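Side-chain contact in HRDC domain-containing protein (PDB 3CYM), which is uncharacterised but probably binds nucleic acid and trims it as a 3'-5' exonuclease of the ribonuclease D type: residues Lys350-Trp355 and Glu361-Leu366. Residues are numbered along the deposited sequence; the frame is centred on the assembly and turned at random.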
loop_
_atom_site.group_PDB
_atom_site.type_symbol
_atom_site.label_atom_id
_atom_site.label_comp_id
_atom_site.label_asym_id
_atom_site.label_seq_id
_atom_site.Cartn_x
_atom_site.Cartn_y
_atom_site.Cartn_z
ATOM N N LYS A 350 -1.069 -6.535 -19.894
ATOM C CA LYS A 350 -0.405 -7.412 -18.925
ATOM C C LYS A 350 -0.721 -8.880 -19.213
ATOM O O LYS A 350 0.027 -9.776 -18.819
ATOM C CB LYS A 350 -0.829 -7.070 -17.488
ATOM C CG LYS A 350 -0.689 -5.609 -17.107
ATOM C CD LYS A 350 -1.607 -5.272 -15.946
ATOM C CE LYS A 350 -1.917 -3.788 -15.907
ATOM N NZ LYS A 350 -3.150 -3.511 -15.114
ATOM N N SER A 351 -1.838 -9.110 -19.898
ATOM C CA SER A 351 -2.328 -10.455 -20.179
ATOM C C SER A 351 -1.608 -11.059 -21.385
ATOM O O SER A 351 -1.645 -10.492 -22.477
ATOM C CB SER A 351 -3.845 -10.413 -20.410
ATOM O OG SER A 351 -4.386 -11.710 -20.592
ATOM N N ILE A 352 -0.959 -12.209 -21.181
ATOM C CA ILE A 352 -0.253 -12.916 -22.253
ATOM C C ILE A 352 -1.247 -13.462 -23.285
ATOM O O ILE A 352 -0.919 -13.564 -24.475
ATOM C CB ILE A 352 0.705 -14.034 -21.698
ATOM C CG1 ILE A 352 1.800 -13.434 -20.796
ATOM C CG2 ILE A 352 1.317 -14.902 -22.825
ATOM C CD1 ILE A 352 2.787 -12.463 -21.483
ATOM N N ARG A 353 -2.468 -13.759 -22.828
ATOM C CA ARG A 353 -3.566 -14.198 -23.701
ATOM C C ARG A 353 -3.829 -13.222 -24.842
ATOM O O ARG A 353 -4.012 -13.652 -25.978
ATOM C CB ARG A 353 -4.863 -14.406 -22.913
ATOM C CG ARG A 353 -4.704 -15.175 -21.618
ATOM C CD ARG A 353 -5.934 -15.030 -20.744
ATOM N NE ARG A 353 -6.894 -16.108 -20.981
ATOM C CZ ARG A 353 -8.136 -15.946 -21.443
ATOM N NH1 ARG A 353 -8.601 -14.733 -21.722
ATOM N NH2 ARG A 353 -8.923 -17.009 -21.620
ATOM N N VAL A 354 -3.844 -11.923 -24.524
ATOM C CA VAL A 354 -4.007 -10.844 -25.513
ATOM C C VAL A 354 -2.845 -10.823 -26.512
ATOM O O VAL A 354 -3.071 -10.749 -27.725
ATOM C CB VAL A 354 -4.128 -9.455 -24.832
ATOM C CG1 VAL A 354 -4.366 -8.344 -25.870
ATOM C CG2 VAL A 354 -5.241 -9.468 -23.799
ATOM N N TRP A 355 -1.615 -10.894 -25.990
ATOM C CA TRP A 355 -0.408 -10.999 -26.809
ATOM C C TRP A 355 -0.483 -12.195 -27.756
ATOM O O TRP A 355 -0.248 -12.045 -28.944
ATOM C CB TRP A 355 0.842 -11.151 -25.937
ATOM C CG TRP A 355 1.330 -9.913 -25.248
ATOM C CD1 TRP A 355 0.759 -9.291 -24.175
ATOM C CD2 TRP A 355 2.519 -9.174 -25.555
ATOM N NE1 TRP A 355 1.507 -8.198 -23.808
ATOM C CE2 TRP A 355 2.593 -8.103 -24.638
ATOM C CE3 TRP A 355 3.524 -9.303 -26.525
ATOM C CZ2 TRP A 355 3.637 -7.169 -24.658
ATOM C CZ3 TRP A 355 4.564 -8.372 -26.542
ATOM C CH2 TRP A 355 4.610 -7.323 -25.612
ATOM N N GLU A 361 3.665 -12.483 -33.123
ATOM C CA GLU A 361 5.020 -12.117 -33.539
ATOM C C GLU A 361 5.733 -11.262 -32.495
ATOM O O GLU A 361 6.926 -11.435 -32.269
ATOM C CB GLU A 361 5.002 -11.390 -34.893
ATOM C CG GLU A 361 4.791 -12.307 -36.102
ATOM C CD GLU A 361 3.346 -12.759 -36.271
ATOM O OE1 GLU A 361 3.116 -13.982 -36.415
ATOM O OE2 GLU A 361 2.443 -11.893 -36.246
ATOM N N ARG A 362 4.994 -10.344 -31.872
ATOM C CA ARG A 362 5.493 -9.560 -30.742
ATOM C C ARG A 362 5.783 -10.456 -29.535
ATOM O O ARG A 362 6.774 -10.243 -28.833
ATOM C CB ARG A 362 4.496 -8.459 -30.352
ATOM C CG ARG A 362 4.435 -7.278 -31.327
ATOM C CD ARG A 362 3.447 -6.199 -30.882
ATOM N NE ARG A 362 3.253 -5.174 -31.913
ATOM C CZ ARG A 362 2.473 -4.102 -31.782
ATOM N NH1 ARG A 362 1.795 -3.888 -30.659
ATOM N NH2 ARG A 362 2.368 -3.236 -32.777
ATOM N N LEU A 363 4.923 -11.457 -29.310
ATOM C CA LEU A 363 5.080 -12.407 -28.200
ATOM C C LEU A 363 6.330 -13.290 -28.307
ATOM O O LEU A 363 6.966 -13.588 -27.286
ATOM C CB LEU A 363 3.823 -13.269 -28.012
ATOM C CG LEU A 363 3.819 -14.199 -26.781
ATOM C CD1 LEU A 363 3.776 -13.437 -25.454
ATOM C CD2 LEU A 363 2.696 -15.215 -26.849
ATOM N N GLN A 364 6.667 -13.706 -29.529
ATOM C CA GLN A 364 7.892 -14.465 -29.788
ATOM C C GLN A 364 9.139 -13.719 -29.324
ATOM O O GLN A 364 10.040 -14.312 -28.716
ATOM C CB GLN A 364 8.014 -14.806 -31.273
ATOM C CG GLN A 364 7.884 -16.283 -31.570
ATOM C CD GLN A 364 6.451 -16.775 -31.619
ATOM O OE1 GLN A 364 6.169 -17.913 -31.251
ATOM N NE2 GLN A 364 5.539 -15.928 -32.087
ATOM N N VAL A 365 9.175 -12.418 -29.610
ATOM C CA VAL A 365 10.254 -11.527 -29.172
ATOM C C VAL A 365 10.262 -11.379 -27.644
ATOM O O VAL A 365 11.322 -11.468 -27.015
ATOM C CB VAL A 365 10.141 -10.138 -29.854
ATOM C CG1 VAL A 365 11.168 -9.140 -29.288
ATOM C CG2 VAL A 365 10.305 -10.287 -31.358
ATOM N N LEU A 366 9.077 -11.169 -27.065
ATOM C CA LEU A 366 8.907 -11.054 -25.611
ATOM C C LEU A 366 9.354 -12.305 -24.866
ATOM O O LEU A 366 10.018 -12.200 -23.835
ATOM C CB LEU A 366 7.460 -10.709 -25.249
ATOM C CG LEU A 366 7.057 -10.566 -23.773
ATOM C CD1 LEU A 366 7.715 -9.376 -23.066
ATOM C CD2 LEU A 366 5.553 -10.494 -23.649
#
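Leu-366 sets its methyl CD2 squarely over the six-membered ring of Trp-355, 3.6 Å from the ring centroid and only 6° off the ring normal, a textbook CH-pi contact. It is made inside a helical hairpin: helix 352-358 turns back at once into helix 360-380, within the HRDC-like C-terminal domain of this ribonuclease D relative. The indole points its benzo edge at the second helix. There Trp-355 CZ3 comes to 3.8 Å from Arg-362 CB, while Arg-362 O and Leu-363 N lie at the rim, near the ring plane. Leu-363 takes the base of the same side chain, its CD1 resting 3.8 Å from Trp-355 CB. One turn back, Ile-352 splits its two branches between the leucines: CG2 meets Leu-363 CD1 at 3.9 Å, and CD1 reaches Leu-366 CD2 at 4.0 Å, so this leucine methyl touches both Ile-352 and the indole. Both leucines have CG anti to the backbone N (chi1 179° in Leu-366), which brings Leu-363 CD1 and Leu-366 CD2 against the side chains of the short helix. Further out, Trp-355 NE1 donates to Pro-349 O, tying the pyrrole edge of the indole to the chain just ahead of the helix, and the ring also meets Trp-398, their planes about 60° apart. With an alanine here the face under Leu-366 CD2 would be gone, which would probably open a gap there and leave the Pro-349 carbonyl without this donor. Arg-362 lends only the root of its side chain to the contact; the extended remainder runs off to a salt bridge with Asp-400 and a cation-pi contact with Trp-398. The backbone beside the indole edge is itself fixed by the helix, Leu-366 N bonding to Arg-362 O at 3.0 Å.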